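Side-chain contact in BWI-1=PROTEASE inhibitor/trypsin inhibitor (Fagopyrum esculentum, PDB 3RDY), which inhibits trypsin as a serine protease inhibitor of the potato type I family: residues P21-E26 with A32-N37. Numbering follows the deposited sequence.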
ATOM      1  N   PRO A  21       2.253   8.891   0.054  1.00 24.68           N
ATOM      2  CA  PRO A  21       3.429   9.239  -0.756  1.00 24.49           C
ATOM      3  C   PRO A  21       4.697   9.238   0.117  1.00 26.20           C
ATOM      4  O   PRO A  21       5.793   8.942  -0.354  1.00 24.54           O
ATOM      5  CB  PRO A  21       3.087  10.662  -1.256  1.00 26.81           C
ATOM      6  CG  PRO A  21       2.098  11.200  -0.192  1.00 27.70           C
ATOM      7  CD  PRO A  21       1.246   9.976   0.055  1.00 26.70           C
ATOM      8  N   GLU A  22       4.528   9.553   1.393  1.00 24.96           N
ATOM      9  CA  GLU A  22       5.642   9.612   2.335  1.00 26.79           C
ATOM     10  C   GLU A  22       6.293   8.250   2.599  1.00 26.10           C
ATOM     11  O   GLU A  22       7.420   8.187   3.101  1.00 26.83           O
ATOM     12  CB  GLU A  22       5.224  10.271   3.665  1.00 28.56           C
ATOM     13  CG  GLU A  22       4.409   9.396   4.618  1.00 28.38           C
ATOM     14  CD  GLU A  22       2.901   9.414   4.340  1.00 29.00           C
ATOM     15  OE1 GLU A  22       2.153   8.944   5.215  1.00 28.98           O
ATOM     16  OE2 GLU A  22       2.456   9.894   3.264  1.00 26.38           O
ATOM     17  N   LEU A  23       5.592   7.168   2.257  1.00 22.74           N
ATOM     18  CA  LEU A  23       6.137   5.824   2.492  1.00 23.38           C
ATOM     19  C   LEU A  23       6.996   5.261   1.352  1.00 23.23           C
ATOM     20  O   LEU A  23       7.552   4.164   1.470  1.00 21.79           O
ATOM     21  CB  LEU A  23       5.022   4.850   2.866  1.00 23.72           C
ATOM     22  CG  LEU A  23       4.697   4.666   4.364  1.00 35.11           C
ATOM     23  CD1 LEU A  23       5.226   5.744   5.324  1.00 29.90           C
ATOM     24  CD2 LEU A  23       3.234   4.333   4.630  1.00 25.71           C
ATOM     25  N   VAL A  24       7.083   5.988   0.244  1.00 22.25           N
ATOM     26  CA  VAL A  24       7.969   5.564  -0.836  1.00 23.40           C
ATOM     27  C   VAL A  24       9.395   5.693  -0.280  1.00 23.34           C
ATOM     28  O   VAL A  24       9.709   6.680   0.365  1.00 22.74           O
ATOM     29  CB  VAL A  24       7.791   6.427  -2.083  1.00 24.92           C
ATOM     30  CG1 VAL A  24       8.844   6.078  -3.156  1.00 25.99           C
ATOM     31  CG2 VAL A  24       6.370   6.248  -2.639  1.00 26.72           C
ATOM     32  N   GLY A  25      10.200   4.661  -0.484  1.00 22.97           N
ATOM     33  CA  GLY A  25      11.536   4.602   0.063  1.00 21.40           C
ATOM     34  C   GLY A  25      11.627   3.986   1.442  1.00 23.33           C
ATOM     35  O   GLY A  25      12.713   3.983   2.013  1.00 26.35           O
ATOM     36  N   GLU A  26      10.518   3.470   1.980  1.00 23.63           N
ATOM     37  CA  GLU A  26      10.526   2.765   3.273  1.00 23.83           C
ATOM     38  C   GLU A  26      10.484   1.257   3.006  1.00 23.79           C
ATOM     39  O   GLU A  26       9.945   0.816   1.993  1.00 21.35           O
ATOM     40  CB  GLU A  26       9.302   3.156   4.140  1.00 23.11           C
ATOM     41  CG  GLU A  26       9.184   4.637   4.421  1.00 29.15           C
ATOM     42  N   ALA A  32       3.636  -1.218   5.541  1.00 23.34           N
ATOM     43  CA  ALA A  32       2.381  -1.966   5.710  1.00 22.97           C
ATOM     44  C   ALA A  32       1.797  -1.748   7.113  1.00 27.34           C
ATOM     45  O   ALA A  32       0.593  -1.577   7.298  1.00 27.90           O
ATOM     46  CB  ALA A  32       2.633  -3.473   5.440  1.00 25.98           C
ATOM     47  N   LYS A  33       2.668  -1.733   8.099  1.00 22.62           N
ATOM     48  CA  LYS A  33       2.243  -1.546   9.471  1.00 27.12           C
ATOM     49  C   LYS A  33       1.730  -0.125   9.721  1.00 28.12           C
ATOM     50  O   LYS A  33       0.715   0.052  10.404  1.00 26.85           O
ATOM     51  CB  LYS A  33       3.396  -1.920  10.415  1.00 29.20           C
ATOM     52  N   ILE A  34       2.405   0.877   9.151  1.00 25.54           N
ATOM     53  CA  ILE A  34       1.992   2.288   9.263  1.00 23.32           C
ATOM     54  C   ILE A  34       0.669   2.514   8.564  1.00 27.80           C
ATOM     55  O   ILE A  34      -0.219   3.191   9.069  1.00 26.84           O
ATOM     56  CB  ILE A  34       3.091   3.228   8.700  1.00 26.12           C
ATOM     57  CG1 ILE A  34       4.324   3.201   9.626  1.00 28.50           C
ATOM     58  CG2 ILE A  34       2.580   4.691   8.537  1.00 24.83           C
ATOM     59  CD1 ILE A  34       5.574   3.887   9.043  1.00 30.64           C
ATOM     60  N   ILE A  35       0.532   1.932   7.382  1.00 23.53           N
ATOM     61  CA  ILE A  35      -0.686   2.093   6.612  1.00 25.82           C
ATOM     62  C   ILE A  35      -1.887   1.575   7.413  1.00 23.58           C
ATOM     63  O   ILE A  35      -2.919   2.253   7.499  1.00 25.93           O
ATOM     64  CB  ILE A  35      -0.561   1.348   5.270  1.00 22.98           C
ATOM     65  CG1 ILE A  35       0.379   2.141   4.339  1.00 21.85           C
ATOM     66  CG2 ILE A  35      -1.949   1.172   4.603  1.00 21.67           C
ATOM     67  CD1 ILE A  35       0.969   1.313   3.204  1.00 21.39           C
ATOM     68  N   GLU A  36      -1.738   0.380   7.984  1.00 24.36           N
ATOM     69  CA  GLU A  36      -2.836  -0.281   8.696  1.00 26.79           C
ATOM     70  C   GLU A  36      -3.171   0.417  10.020  1.00 29.07           C
ATOM     71  O   GLU A  36      -4.331   0.439  10.437  1.00 28.79           O
ATOM     72  CB  GLU A  36      -2.538  -1.767   8.883  1.00 27.06           C
ATOM     73  CG  GLU A  36      -2.680  -2.565   7.567  1.00 26.52           C
ATOM     74  CD  GLU A  36      -2.289  -4.005   7.715  1.00 31.10           C
ATOM     75  OE1 GLU A  36      -1.903  -4.408   8.839  1.00 34.94           O
ATOM     76  OE2 GLU A  36      -2.358  -4.733   6.708  1.00 28.35           O
ATOM     77  N   ASN A  37      -2.163   1.018  10.649  1.00 28.28           N
ATOM     78  CA  ASN A  37      -2.370   1.856  11.829  1.00 30.52           C
ATOM     79  C   ASN A  37      -3.091   3.162  11.503  1.00 34.17           C
ATOM     80  O   ASN A  37      -3.921   3.631  12.291  1.00 31.34           O
ATOM     81  CB  ASN A  37      -1.031   2.188  12.487  1.00 31.51           C
ATOM     82  CG  ASN A  37      -0.495   1.057  13.346  1.00 45.02           C
ATOM     83  OD1 ASN A  37       0.716   0.972  13.596  1.00 51.07           O
ATOM     84  ND2 ASN A  37      -1.388   0.183  13.813  1.00 46.76           N
TER
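L23 reaches from the 3-10 segment to helix 28-38 and meets I34 and I35, with one of its methyls, CD2, carrying the contact. L23 CD2 lies 3.6 Å from I35 CG1 and 4.0 Å from I34 CG2, so this one methyl touches both isoleucines; L23 CD1 adds a looser approach to I34 CD1, at 4.2 Å. In I34 the branch CG2 stands anti to the backbone N, while CG1 lies beside that N and carries CD1 to the other methyl of L23. The leucine crosses both isoleucines at a slant, its chi1 displaced to -91° and its chi2 nearly eclipsed at 17°, a somewhat strained rotamer that the packing may hold. No hydrogen bond joins the two segments. The loop is held by its own type II turn, closed by E26 N donating to L23 O (3.1 Å), and by backbone bonds of G25 and E26 to V72. L23 and I35 are buried, whereas I34 is partly exposed. L23 also touches A31 of the same helix, so the chain leading into helix 28-38 packs back on it. I35 also packs on W20, V42 and P76 and on V62 and V64 of strand 61-66, linking this contact to the helix–sheet core of the potato type I inhibitor fold.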